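Local coordinates for kallikrein-10 (Homo sapiens, PDB 5LPE), which is a secreted, zymogen-like serine protease of the kallikrein subfamily that is inhibited by zinc and has a tumour-suppressor role in breast and prostate cancer, at residues 149-159 and 168-177; 70-78 and 223-232. All coordinates share one frame; numbering follows the deposited sequence.

Contact 1: 149-159 and 168-177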
ATOM      1  N   SER A 149       8.763  -4.834  -8.547  1.00 30.26           N
ATOM      2  CA  SER A 149       8.375  -4.596  -9.931  1.00 31.39           C
ATOM      3  C   SER A 149       8.256  -3.093 -10.120  1.00 31.10           C
ATOM      4  O   SER A 149       7.661  -2.403  -9.281  1.00 29.12           O
ATOM      5  CB  SER A 149       7.044  -5.264 -10.286  1.00 27.09           C
ATOM      6  OG  SER A 149       6.907  -6.537  -9.681  1.00 33.83           O
ATOM      7  N   SER A 150       8.842  -2.588 -11.198  1.00 29.67           N
ATOM      8  CA  SER A 150       8.737  -1.176 -11.509  1.00 28.00           C
ATOM      9  C   SER A 150       7.407  -0.899 -12.186  1.00 26.59           C
ATOM     10  O   SER A 150       6.807  -1.763 -12.826  1.00 27.57           O
ATOM     11  CB  SER A 150       9.911  -0.717 -12.380  1.00 25.57           C
ATOM     12  OG  SER A 150      10.054  -1.578 -13.488  1.00 34.35           O
ATOM     13  N   ILE A 151       6.918   0.311 -11.997  1.00 23.43           N
ATOM     14  CA  ILE A 151       5.560   0.641 -12.398  1.00 30.42           C
ATOM     15  C   ILE A 151       5.582   2.053 -12.933  1.00 27.72           C
ATOM     16  O   ILE A 151       6.354   2.895 -12.464  1.00 26.77           O
ATOM     17  CB  ILE A 151       4.562   0.458 -11.210  1.00 28.86           C
ATOM     18  CG1 ILE A 151       3.374  -0.407 -11.623  1.00 27.50           C
ATOM     19  CG2 ILE A 151       4.088   1.788 -10.711  1.00 25.88           C
ATOM     20  CD1 ILE A 151       2.624  -1.045 -10.469  1.00 24.08           C
ATOM     21  N   THR A 152       4.706   2.303 -13.893  1.00 25.95           N
ATOM     22  CA  THR A 152       4.625   3.585 -14.577  1.00 26.45           C
ATOM     23  C   THR A 152       3.310   4.255 -14.241  1.00 23.72           C
ATOM     24  O   THR A 152       2.251   3.693 -14.502  1.00 28.66           O
ATOM     25  CB  THR A 152       4.759   3.415 -16.096  1.00 30.29           C
ATOM     26  OG1 THR A 152       6.000   2.746 -16.394  1.00 34.55           O
ATOM     27  CG2 THR A 152       4.707   4.759 -16.796  1.00 24.15           C
ATOM     28  N   ILE A 153       3.374   5.443 -13.654  1.00 24.33           N
ATOM     29  CA  ILE A 153       2.136   6.158 -13.388  1.00 31.77           C
ATOM     30  C   ILE A 153       1.480   6.469 -14.725  1.00 27.34           C
ATOM     31  O   ILE A 153       2.108   7.033 -15.627  1.00 29.11           O
ATOM     32  CB  ILE A 153       2.385   7.440 -12.578  1.00 27.41           C
ATOM     33  CG1 ILE A 153       3.122   7.157 -11.268  1.00 22.57           C
ATOM     34  CG2 ILE A 153       1.061   8.152 -12.319  1.00 24.27           C
ATOM     35  CD1 ILE A 153       2.343   6.346 -10.288  1.00 23.04           C
ATOM     36  N   LEU A 154       0.235   6.071 -14.872  1.00 29.25           N
ATOM     37  CA  LEU A 154      -0.555   6.425 -16.030  1.00 30.38           C
ATOM     38  C   LEU A 154      -1.395   7.640 -15.690  1.00 38.24           C
ATOM     39  O   LEU A 154      -1.431   8.109 -14.551  1.00 41.63           O
ATOM     40  CB  LEU A 154      -1.436   5.257 -16.466  1.00 29.05           C
ATOM     41  CG  LEU A 154      -0.702   3.945 -16.732  1.00 33.72           C
ATOM     42  CD1 LEU A 154      -1.693   2.904 -17.236  1.00 29.99           C
ATOM     43  CD2 LEU A 154       0.441   4.164 -17.724  1.00 28.55           C
ATOM     44  N   SER A 155      -2.150   8.086 -16.637  1.00 41.03           N
ATOM     45  CA  SER A 155      -2.825   9.298 -16.252  1.00 43.94           C
ATOM     46  C   SER A 155      -4.294   9.012 -15.982  1.00 48.20           C
ATOM     47  O   SER A 155      -4.844   8.046 -16.520  1.00 49.78           O
ATOM     48  CB  SER A 155      -2.703  10.334 -17.366  1.00 47.43           C
ATOM     49  OG  SER A 155      -2.805   9.686 -18.614  1.00 61.41           O
ATOM     50  N   PRO A 156      -4.969   9.841 -15.154  1.00 51.03           N
ATOM     51  CA  PRO A 156      -6.343   9.513 -14.741  1.00 56.52           C
ATOM     52  C   PRO A 156      -7.327   9.626 -15.894  1.00 56.17           C
ATOM     53  O   PRO A 156      -8.407  10.208 -15.770  1.00 66.12           O
ATOM     54  CB  PRO A 156      -6.638  10.567 -13.661  1.00 55.71           C
ATOM     55  CG  PRO A 156      -5.658  11.703 -13.926  1.00 54.56           C
ATOM     56  CD  PRO A 156      -4.443  11.031 -14.455  1.00 57.35           C
ATOM     57  N   LYS A 157      -6.939   9.033 -17.015  1.00 51.28           N
ATOM     58  CA  LYS A 157      -7.568   9.170 -18.318  1.00 52.74           C
ATOM     59  C   LYS A 157      -7.611   7.802 -18.978  1.00 49.43           C
ATOM     60  O   LYS A 157      -8.689   7.278 -19.272  1.00 56.26           O
ATOM     61  CB  LYS A 157      -6.790  10.188 -19.171  1.00 59.89           C
ATOM     62  CG  LYS A 157      -6.886  11.630 -18.679  1.00 64.54           C
ATOM     63  CD  LYS A 157      -5.524  12.302 -18.657  1.00 61.91           C
ATOM     64  CE  LYS A 157      -5.309  13.138 -19.897  1.00 70.18           C
ATOM     65  NZ  LYS A 157      -4.332  12.520 -20.825  1.00 66.00           N
ATOM     66  N   GLU A 158      -6.430   7.222 -19.217  1.00 48.80           N
ATOM     67  CA  GLU A 158      -6.336   5.913 -19.846  1.00 47.95           C
ATOM     68  C   GLU A 158      -6.608   4.777 -18.868  1.00 44.70           C
ATOM     69  O   GLU A 158      -6.583   3.606 -19.269  1.00 45.01           O
ATOM     70  CB  GLU A 158      -4.967   5.776 -20.499  1.00 46.55           C
ATOM     71  CG  GLU A 158      -4.869   4.707 -21.582  1.00 41.41           C
ATOM     72  CD  GLU A 158      -3.897   3.628 -21.199  1.00 47.33           C
ATOM     73  OE1 GLU A 158      -3.095   3.878 -20.278  1.00 55.68           O
ATOM     74  OE2 GLU A 158      -3.938   2.533 -21.791  1.00 43.41           O
ATOM     75  N   CYS A 159      -6.867   5.097 -17.598  1.00 38.55           N
ATOM     76  CA  CYS A 159      -7.495   4.131 -16.710  1.00 38.06           C
ATOM     77  C   CYS A 159      -9.003   4.106 -16.866  1.00 41.34           C
ATOM     78  O   CYS A 159      -9.635   3.098 -16.528  1.00 39.75           O
ATOM     79  CB  CYS A 159      -7.137   4.433 -15.264  1.00 41.45           C
ATOM     80  SG  CYS A 159      -6.782   2.952 -14.337  1.00 46.14           S
ATOM     81  N   THR A 168     -11.696   9.065 -11.034  1.00 45.14           N
ATOM     82  CA  THR A 168     -10.323   8.898 -10.611  1.00 45.26           C
ATOM     83  C   THR A 168      -9.964   9.884  -9.515  1.00 45.18           C
ATOM     84  O   THR A 168     -10.183   9.606  -8.327  1.00 50.61           O
ATOM     85  CB  THR A 168      -9.381   9.091 -11.786  1.00 50.11           C
ATOM     86  OG1 THR A 168      -8.225   9.793 -11.318  1.00 50.06           O
ATOM     87  CG2 THR A 168     -10.074   9.857 -12.921  1.00 43.16           C
ATOM     88  N   ASN A 169      -9.439  11.032  -9.915  1.00 43.13           N
ATOM     89  CA  ASN A 169      -9.261  12.242  -9.128  1.00 44.98           C
ATOM     90  C   ASN A 169      -8.391  12.085  -7.883  1.00 43.34           C
ATOM     91  O   ASN A 169      -7.337  12.738  -7.783  1.00 46.59           O
ATOM     92  CB  ASN A 169     -10.652  12.709  -8.686  1.00 43.74           C
ATOM     93  CG  ASN A 169     -10.768  14.218  -8.566  1.00 54.77           C
ATOM     94  OD1 ASN A 169     -10.915  14.920  -9.564  1.00 56.93           O
ATOM     95  ND2 ASN A 169     -10.719  14.724  -7.337  1.00 50.60           N
ATOM     96  N   ASN A 170      -8.700  11.067  -7.071  1.00 35.53           N
ATOM     97  CA  ASN A 170      -7.972  10.723  -5.861  1.00 30.47           C
ATOM     98  C   ASN A 170      -7.188   9.425  -6.036  1.00 34.73           C
ATOM     99  O   ASN A 170      -6.580   8.933  -5.071  1.00 32.28           O
ATOM    100  CB  ASN A 170      -8.926  10.704  -4.658  1.00 29.31           C
ATOM    101  CG  ASN A 170      -9.327  12.100  -4.227  1.00 27.42           C
ATOM    102  OD1 ASN A 170      -8.551  13.020  -4.364  1.00 27.81           O
ATOM    103  ND2 ASN A 170     -10.502  12.247  -3.641  1.00 36.96           N
ATOM    104  N   MET A 171      -7.193   8.876  -7.258  1.00 35.95           N
ATOM    105  CA  MET A 171      -6.534   7.629  -7.595  1.00 34.57           C
ATOM    106  C   MET A 171      -5.355   7.912  -8.496  1.00 28.90           C
ATOM    107  O   MET A 171      -5.280   8.971  -9.119  1.00 28.02           O
ATOM    108  CB  MET A 171      -7.490   6.716  -8.306  1.00 40.58           C
ATOM    109  CG  MET A 171      -8.945   6.857  -7.863  1.00 44.67           C
ATOM    110  SD  MET A 171      -9.407   5.610  -6.634  1.00 73.77           S
ATOM    111  CE  MET A 171      -8.984   6.326  -5.051  1.00 50.45           C
ATOM    112  N   ILE A 172      -4.409   6.978  -8.478  1.00 26.57           N
ATOM    113  CA  ILE A 172      -3.399   6.854  -9.509  1.00 23.88           C
ATOM    114  C   ILE A 172      -3.466   5.423 -10.012  1.00 24.26           C
ATOM    115  O   ILE A 172      -3.607   4.486  -9.222  1.00 28.67           O
ATOM    116  CB  ILE A 172      -2.011   7.239  -8.978  1.00 24.68           C
ATOM    117  CG1 ILE A 172      -1.777   6.545  -7.666  1.00 24.39           C
ATOM    118  CG2 ILE A 172      -1.987   8.729  -8.689  1.00 28.14           C
ATOM    119  CD1 ILE A 172      -0.402   6.742  -7.151  1.00 26.05           C
ATOM    120  N   CYS A 173      -3.493   5.271 -11.327  1.00 24.48           N
ATOM    121  CA  CYS A 173      -3.407   3.978 -11.974  1.00 23.86           C
ATOM    122  C   CYS A 173      -1.964   3.699 -12.338  1.00 23.72           C
ATOM    123  O   CYS A 173      -1.314   4.528 -12.977  1.00 24.83           O
ATOM    124  CB  CYS A 173      -4.290   3.953 -13.211  1.00 37.09           C
ATOM    125  SG  CYS A 173      -5.970   3.703 -12.677  1.00 63.30           S
ATOM    126  N   ALA A 174      -1.458   2.559 -11.909  1.00 22.13           N
ATOM    127  CA  ALA A 174      -0.048   2.228 -12.046  1.00 18.89           C
ATOM    128  C   ALA A 174       0.094   1.156 -13.114  1.00 24.25           C
ATOM    129  O   ALA A 174      -0.364   0.029 -12.929  1.00 27.14           O
ATOM    130  CB  ALA A 174       0.509   1.748 -10.718  1.00 20.99           C
ATOM    131  N   GLY A 175       0.685   1.512 -14.253  1.00 29.20           N
ATOM    132  CA  GLY A 175       0.949   0.523 -15.284  1.00 28.60           C
ATOM    133  C   GLY A 175       2.138  -0.343 -14.926  1.00 28.46           C
ATOM    134  O   GLY A 175       3.226   0.166 -14.642  1.00 35.63           O
ATOM    135  N   LEU A 176       1.950  -1.652 -14.996  1.00 28.52           N
ATOM    136  CA  LEU A 176       2.993  -2.640 -14.756  1.00 23.79           C
ATOM    137  C   LEU A 176       3.585  -3.044 -16.089  1.00 27.80           C
ATOM    138  O   LEU A 176       2.870  -3.134 -17.082  1.00 36.60           O
ATOM    139  CB  LEU A 176       2.418  -3.873 -14.067  1.00 31.09           C
ATOM    140  CG  LEU A 176       3.295  -4.802 -13.245  1.00 31.44           C
ATOM    141  CD1 LEU A 176       3.978  -4.030 -12.152  1.00 29.87           C
ATOM    142  CD2 LEU A 176       2.408  -5.877 -12.639  1.00 37.29           C
ATOM    143  N   ASP A 177       4.880  -3.295 -16.129  1.00 29.95           N
ATOM    144  CA  ASP A 177       5.459  -3.618 -17.420  1.00 30.91           C
ATOM    145  C   ASP A 177       5.016  -5.012 -17.872  1.00 36.16           C
ATOM    146  O   ASP A 177       4.710  -5.889 -17.056  1.00 34.63           O
ATOM    147  CB  ASP A 177       6.978  -3.472 -17.366  1.00 34.38           C
ATOM    148  CG  ASP A 177       7.398  -2.087 -16.866  1.00 45.88           C
ATOM    149  OD1 ASP A 177       6.520  -1.181 -16.794  1.00 34.93           O
ATOM    150  OD2 ASP A 177       8.598  -1.905 -16.540  1.00 50.84           O
TER
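Thr-152 and Gly-175 pair through both of their backbone N and O atoms, joining two neighbouring antiparallel strands of the second beta-barrel of this chymotrypsin-like fold. The bond from Thr-152 N to Gly-175 O is 2.7 Å and nearly straight (170° at the hydrogen); the return bond, from Gly-175 N to Thr-152 O, is more bent. Two residues on, Leu-154 N reaches Cys-173 O at 2.9 Å.

Ile-151 is worth following outward. Its CB sits near Gly-175 O, and CG1 lies closer still to that oxygen. The CG2 branch meets the Ala-174 methyl, while CD1 at the far end reaches the same CB of Ala-174 at 3.5 Å and also touches CD1 of Leu-176, whose side chain crosses it at a slant. Farther along, Ile-153 CD1 and Ile-172 CD1 approach to 4.2 Å. Leu-191 of strand 190-193 touches Ile-151, Ile-153, Ile-172 and Ala-174, so these buried side chains form part of the barrel interior.

Leu-154 lies against the other strand, with CG 3.7 Å from Gly-175 N. Its chi1 of -55° sets CG anti to the carbonyl carbon, and CD1 ends near Gly-175 CA. Ser-150 OG donates a weak hydrogen bond (3.4 Å) to Asp-177 OD2.

Beyond the paired strands the chain turns at Pro-156, whose ring packs on Thr-168, and leads on to a short helix. A disulfide ties Cys-159, beside that helix, to Cys-173 of strand 171-176: SG of Cys-159 is bonded to SG of Cys-173 at 2.0 Å, with a chi3 of -83°.

Contact 2: 70-78 and 223-232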
ATOM      1  N   THR A  70      -2.684  -4.228  16.572  1.00 33.28           N
ATOM      2  CA  THR A  70      -3.311  -2.940  16.382  1.00 33.72           C
ATOM      3  C   THR A  70      -4.374  -2.730  17.455  1.00 32.99           C
ATOM      4  O   THR A  70      -4.942  -3.681  18.000  1.00 37.20           O
ATOM      5  CB  THR A  70      -3.872  -2.825  14.958  1.00 25.99           C
ATOM      6  OG1 THR A  70      -4.850  -3.834  14.744  1.00 24.68           O
ATOM      7  CG2 THR A  70      -2.756  -3.059  13.962  1.00 24.58           C
ATOM      8  N   THR A  71      -4.544  -1.474  17.843  1.00 29.17           N
ATOM      9  CA  THR A  71      -5.642  -1.074  18.708  1.00 28.52           C
ATOM     10  C   THR A  71      -6.560  -0.125  17.950  1.00 28.85           C
ATOM     11  O   THR A  71      -7.640  -0.527  17.515  1.00 29.34           O
ATOM     12  CB  THR A  71      -5.104  -0.427  19.982  1.00 34.86           C
ATOM     13  OG1 THR A  71      -4.126   0.558  19.624  1.00 37.58           O
ATOM     14  CG2 THR A  71      -4.448  -1.468  20.861  1.00 35.50           C
ATOM     15  N   ARG A  72      -6.141   1.118  17.744  1.00 32.30           N
ATOM     16  CA  ARG A  72      -6.966   2.058  16.999  1.00 25.49           C
ATOM     17  C   ARG A  72      -6.906   1.730  15.521  1.00 21.72           C
ATOM     18  O   ARG A  72      -5.833   1.457  14.968  1.00 25.49           O
ATOM     19  CB  ARG A  72      -6.517   3.493  17.254  1.00 24.84           C
ATOM     20  CG  ARG A  72      -6.705   3.931  18.701  1.00 26.53           C
ATOM     21  CD  ARG A  72      -6.427   5.393  18.834  1.00 26.26           C
ATOM     22  NE  ARG A  72      -7.370   6.183  18.063  1.00 23.14           N
ATOM     23  CZ  ARG A  72      -7.119   7.418  17.640  1.00 30.14           C
ATOM     24  NH1 ARG A  72      -5.947   7.985  17.915  1.00 25.78           N
ATOM     25  NH2 ARG A  72      -8.040   8.084  16.942  1.00 30.83           N
ATOM     26  N   SER A  73      -8.072   1.680  14.894  1.00 24.29           N
ATOM     27  CA  SER A  73      -8.167   1.519  13.450  1.00 26.70           C
ATOM     28  C   SER A  73      -9.092   2.602  12.929  1.00 26.55           C
ATOM     29  O   SER A  73     -10.314   2.492  13.072  1.00 26.30           O
ATOM     30  CB  SER A  73      -8.712   0.150  13.106  1.00 26.03           C
ATOM     31  OG  SER A  73     -10.011   0.061  13.645  1.00 33.08           O
ATOM     32  N   VAL A  74      -8.527   3.592  12.253  1.00 22.89           N
ATOM     33  CA  VAL A  74      -9.279   4.757  11.819  1.00 25.33           C
ATOM     34  C   VAL A  74      -9.479   4.633  10.314  1.00 26.39           C
ATOM     35  O   VAL A  74      -8.540   4.761   9.519  1.00 26.64           O
ATOM     36  CB  VAL A  74      -8.578   6.062  12.211  1.00 27.36           C
ATOM     37  CG1 VAL A  74      -9.389   7.260  11.759  1.00 27.79           C
ATOM     38  CG2 VAL A  74      -8.389   6.096  13.718  1.00 26.85           C
ATOM     39  N   VAL A  75     -10.697   4.352   9.932  1.00 26.95           N
ATOM     40  CA  VAL A  75     -11.058   4.302   8.530  1.00 24.03           C
ATOM     41  C   VAL A  75     -11.352   5.719   8.083  1.00 24.59           C
ATOM     42  O   VAL A  75     -11.870   6.526   8.863  1.00 29.15           O
ATOM     43  CB  VAL A  75     -12.256   3.362   8.336  1.00 24.98           C
ATOM     44  CG1 VAL A  75     -12.840   3.522   6.953  1.00 34.15           C
ATOM     45  CG2 VAL A  75     -11.833   1.927   8.589  1.00 20.61           C
ATOM     46  N   HIS A  76     -10.971   6.053   6.857  1.00 26.85           N
ATOM     47  CA  HIS A  76     -11.243   7.395   6.365  1.00 31.00           C
ATOM     48  C   HIS A  76     -12.736   7.693   6.487  1.00 28.58           C
ATOM     49  O   HIS A  76     -13.563   6.816   6.209  1.00 29.68           O
ATOM     50  CB  HIS A  76     -10.794   7.565   4.912  1.00 28.58           C
ATOM     51  CG  HIS A  76     -10.717   8.994   4.483  1.00 28.68           C
ATOM     52  ND1 HIS A  76     -11.740   9.629   3.812  1.00 33.04           N
ATOM     53  CD2 HIS A  76      -9.752   9.925   4.662  1.00 25.30           C
ATOM     54  CE1 HIS A  76     -11.403  10.886   3.589  1.00 29.44           C
ATOM     55  NE2 HIS A  76     -10.201  11.093   4.094  1.00 21.79           N
ATOM     56  N   PRO A  77     -13.110   8.895   6.937  1.00 30.06           N
ATOM     57  CA  PRO A  77     -14.539   9.193   7.132  1.00 30.37           C
ATOM     58  C   PRO A  77     -15.365   9.087   5.860  1.00 26.58           C
ATOM     59  O   PRO A  77     -16.521   8.651   5.913  1.00 30.14           O
ATOM     60  CB  PRO A  77     -14.514  10.623   7.689  1.00 37.00           C
ATOM     61  CG  PRO A  77     -13.162  11.175   7.299  1.00 29.95           C
ATOM     62  CD  PRO A  77     -12.249  10.007   7.378  1.00 28.92           C
ATOM     63  N   LYS A  78     -14.793   9.412   4.715  1.00 27.06           N
ATOM     64  CA  LYS A  78     -15.498   9.365   3.443  1.00 25.80           C
ATOM     65  C   LYS A  78     -15.510   7.970   2.824  1.00 29.50           C
ATOM     66  O   LYS A  78     -15.975   7.816   1.691  1.00 37.70           O
ATOM     67  CB  LYS A  78     -14.880  10.367   2.465  1.00 29.57           C
ATOM     68  CG  LYS A  78     -14.991  11.818   2.902  1.00 31.44           C
ATOM     69  CD  LYS A  78     -14.159  12.747   2.010  1.00 36.16           C
ATOM     70  CE  LYS A  78     -14.276  14.192   2.470  1.00 31.28           C
ATOM     71  NZ  LYS A  78     -13.838  14.329   3.881  1.00 42.41           N
ATOM     72  N   TYR A 223      -4.418  12.892   0.659  1.00 20.31           N
ATOM     73  CA  TYR A 223      -4.922  12.542   1.981  1.00 21.45           C
ATOM     74  C   TYR A 223      -4.069  13.062   3.138  1.00 20.54           C
ATOM     75  O   TYR A 223      -4.327  12.708   4.293  1.00 21.06           O
ATOM     76  CB  TYR A 223      -5.132  11.025   2.049  1.00 22.94           C
ATOM     77  CG  TYR A 223      -6.289  10.617   1.150  1.00 24.09           C
ATOM     78  CD1 TYR A 223      -6.091  10.369  -0.198  1.00 19.77           C
ATOM     79  CD2 TYR A 223      -7.593  10.549   1.638  1.00 28.15           C
ATOM     80  CE1 TYR A 223      -7.137  10.029  -1.025  1.00 23.79           C
ATOM     81  CE2 TYR A 223      -8.666  10.198   0.800  1.00 26.41           C
ATOM     82  CZ  TYR A 223      -8.421   9.939  -0.529  1.00 24.96           C
ATOM     83  OH  TYR A 223      -9.439   9.605  -1.388  1.00 29.05           O
ATOM     84  N   MET A 224      -3.041  13.867   2.863  1.00 21.00           N
ATOM     85  CA  MET A 224      -2.077  14.222   3.907  1.00 23.03           C
ATOM     86  C   MET A 224      -2.725  14.951   5.087  1.00 26.09           C
ATOM     87  O   MET A 224      -2.310  14.764   6.239  1.00 25.17           O
ATOM     88  CB  MET A 224      -0.949  15.062   3.317  1.00 22.14           C
ATOM     89  CG  MET A 224      -0.059  14.257   2.402  1.00 24.62           C
ATOM     90  SD  MET A 224       0.308  12.727   3.233  1.00 33.77           S
ATOM     91  CE  MET A 224       1.403  13.326   4.531  1.00 32.70           C
ATOM     92  N   SER A 225      -3.732  15.791   4.825  1.00 19.53           N
ATOM     93  CA  SER A 225      -4.413  16.481   5.915  1.00 21.03           C
ATOM     94  C   SER A 225      -4.941  15.491   6.938  1.00 24.68           C
ATOM     95  O   SER A 225      -4.690  15.628   8.140  1.00 27.38           O
ATOM     96  CB  SER A 225      -5.554  17.343   5.373  1.00 23.27           C
ATOM     97  OG  SER A 225      -5.051  18.454   4.648  1.00 32.09           O
ATOM     98  N   TRP A 226      -5.678  14.481   6.472  1.00 27.95           N
ATOM     99  CA  TRP A 226      -6.248  13.481   7.371  1.00 24.59           C
ATOM    100  C   TRP A 226      -5.162  12.617   8.001  1.00 24.41           C
ATOM    101  O   TRP A 226      -5.183  12.393   9.210  1.00 26.03           O
ATOM    102  CB  TRP A 226      -7.268  12.622   6.613  1.00 20.53           C
ATOM    103  CG  TRP A 226      -7.804  11.470   7.389  1.00 23.24           C
ATOM    104  CD1 TRP A 226      -8.714  11.520   8.405  1.00 23.01           C
ATOM    105  CD2 TRP A 226      -7.486  10.085   7.204  1.00 23.76           C
ATOM    106  NE1 TRP A 226      -8.975  10.255   8.871  1.00 28.22           N
ATOM    107  CE2 TRP A 226      -8.233   9.354   8.151  1.00 26.80           C
ATOM    108  CE3 TRP A 226      -6.638   9.395   6.341  1.00 21.29           C
ATOM    109  CZ2 TRP A 226      -8.150   7.967   8.260  1.00 22.31           C
ATOM    110  CZ3 TRP A 226      -6.567   8.015   6.449  1.00 25.37           C
ATOM    111  CH2 TRP A 226      -7.315   7.320   7.404  1.00 23.09           C
ATOM    112  N   ILE A 227      -4.191  12.144   7.206  1.00 26.46           N
ATOM    113  CA  ILE A 227      -3.202  11.188   7.717  1.00 28.21           C
ATOM    114  C   ILE A 227      -2.386  11.803   8.845  1.00 25.91           C
ATOM    115  O   ILE A 227      -2.118  11.161   9.864  1.00 26.13           O
ATOM    116  CB  ILE A 227      -2.290  10.684   6.585  1.00 19.59           C
ATOM    117  CG1 ILE A 227      -3.080   9.854   5.594  1.00 20.18           C
ATOM    118  CG2 ILE A 227      -1.145   9.839   7.152  1.00 19.57           C
ATOM    119  CD1 ILE A 227      -2.210   9.192   4.570  1.00 14.70           C
ATOM    120  N   ASN A 228      -1.972  13.051   8.680  1.00 26.54           N
ATOM    121  CA  ASN A 228      -1.212  13.702   9.732  1.00 33.55           C
ATOM    122  C   ASN A 228      -2.069  13.959  10.956  1.00 37.81           C
ATOM    123  O   ASN A 228      -1.547  14.015  12.078  1.00 40.48           O
ATOM    124  CB  ASN A 228      -0.604  14.998   9.200  1.00 34.32           C
ATOM    125  CG  ASN A 228       0.670  14.749   8.431  1.00 36.84           C
ATOM    126  OD1 ASN A 228       1.484  13.910   8.828  1.00 31.14           O
ATOM    127  ND2 ASN A 228       0.848  15.457   7.315  1.00 37.49           N
ATOM    128  N   LYS A 229      -3.382  14.082  10.768  1.00 33.88           N
ATOM    129  CA  LYS A 229      -4.252  14.428  11.881  1.00 34.34           C
ATOM    130  C   LYS A 229      -4.545  13.226  12.773  1.00 33.14           C
ATOM    131  O   LYS A 229      -4.550  13.366  14.000  1.00 48.50           O
ATOM    132  CB  LYS A 229      -5.548  15.058  11.367  1.00 38.27           C
ATOM    133  CG  LYS A 229      -6.471  15.518  12.484  1.00 48.93           C
ATOM    134  CD  LYS A 229      -7.461  16.562  12.002  1.00 56.46           C
ATOM    135  CE  LYS A 229      -8.753  15.939  11.465  1.00 60.29           C
ATOM    136  NZ  LYS A 229      -9.516  16.940  10.651  1.00 55.77           N
ATOM    137  N   VAL A 230      -4.773  12.040  12.209  1.00 25.34           N
ATOM    138  CA  VAL A 230      -5.045  10.905  13.092  1.00 33.51           C
ATOM    139  C   VAL A 230      -3.750  10.404  13.723  1.00 34.47           C
ATOM    140  O   VAL A 230      -3.720  10.054  14.908  1.00 30.36           O
ATOM    141  CB  VAL A 230      -5.833   9.772  12.375  1.00 24.48           C
ATOM    142  CG1 VAL A 230      -6.245  10.145  10.964  1.00 26.50           C
ATOM    143  CG2 VAL A 230      -5.097   8.475  12.382  1.00 24.06           C
ATOM    144  N   ILE A 231      -2.655  10.394  12.959  1.00 33.32           N
ATOM    145  CA  ILE A 231      -1.363  10.075  13.540  1.00 34.33           C
ATOM    146  C   ILE A 231      -0.980  11.087  14.628  1.00 45.91           C
ATOM    147  O   ILE A 231      -0.067  10.822  15.425  1.00 42.54           O
ATOM    148  CB  ILE A 231      -0.341   9.957  12.386  1.00 36.47           C
ATOM    149  CG1 ILE A 231      -0.799   8.871  11.414  1.00 33.92           C
ATOM    150  CG2 ILE A 231       1.056   9.549  12.859  1.00 38.48           C
ATOM    151  CD1 ILE A 231       0.135   8.718  10.271  1.00 37.63           C
ATOM    152  N   ARG A 232      -1.632  12.257  14.686  1.00 42.45           N
ATOM    153  CA  ARG A 232      -1.265  13.325  15.614  1.00 43.44           C
ATOM    154  C   ARG A 232       0.149  13.815  15.337  1.00 47.53           C
ATOM    155  O   ARG A 232       0.589  14.759  15.985  1.00 47.94           O
ATOM    156  CB  ARG A 232      -1.397  12.932  17.096  1.00 44.25           C
ATOM    157  CG  ARG A 232      -2.528  13.653  17.842  1.00 42.45           C
ATOM    158  CD  ARG A 232      -3.789  12.787  17.992  1.00 39.47           C
ATOM    159  NE  ARG A 232      -3.516  11.347  17.973  1.00 43.28           N
ATOM    160  CZ  ARG A 232      -2.904  10.672  18.948  1.00 44.32           C
ATOM    161  NH1 ARG A 232      -2.484  11.297  20.030  1.00 52.22           N
ATOM    162  NH2 ARG A 232      -2.698   9.369  18.842  1.00 44.22           N
TER
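His-76 is caught between two aromatic side chains and takes a different role with each: its edge is turned to a face of Trp-226, while one of its own faces receives the edge of Tyr-223. Both pairs are T-shaped. CD2 of His-76 stands 3.4 Å from CD2 of Trp-226, with the ring planes at 73°, and NE2 of His-76 is 3.6 Å from CD2 of Tyr-223. A chi1 of -165° turns CG away from the backbone N and carries the imidazole between the two rings. Lys-78 N donates to His-76 ND1 from well outside the ring plane, and the Tyr-223 hydroxyl is hydrogen-bonded to His-94.

Val-74 O lies at the indole edge, 3.5 Å from Trp-226 CZ2, and Val-74 CG1 packs on the same carbon at 3.8 Å, the side chains running past each other in opposite directions. Pro-77 CD approaches Trp-226 NE1 at 3.6 Å. Val-74 CB meets Val-230 CG2, and at the exposed end the like-charged guanidinium groups of Arg-72 and Arg-232 come close.

The contact lays the C-terminal helix, nearly antiparallel, against strand 66-75 of the first barrel, an arrangement characteristic of the chymotrypsin-like fold of peptidase family S1.

Starting from the N terminus, the chain first enters contact 2 at 70-78, on a strand of the first barrel. It then completes that barrel, crosses to the second, and reaches contact 1 at 149-159. Contact 1 closes a short loop, with eight residues separating its segments, and joins adjacent strands of the second barrel. Only after strands 190-193, 196-203 and 215-219 does the chain return at 223-232 to close contact 2, across 144 intervening residues, so contact 1 is nested inside that long loop. The C-terminal helix thus ties the chain's end back to the first barrel. The two contacts touch where Asn-170 CB packs 3.5 Å from Tyr-223 OH.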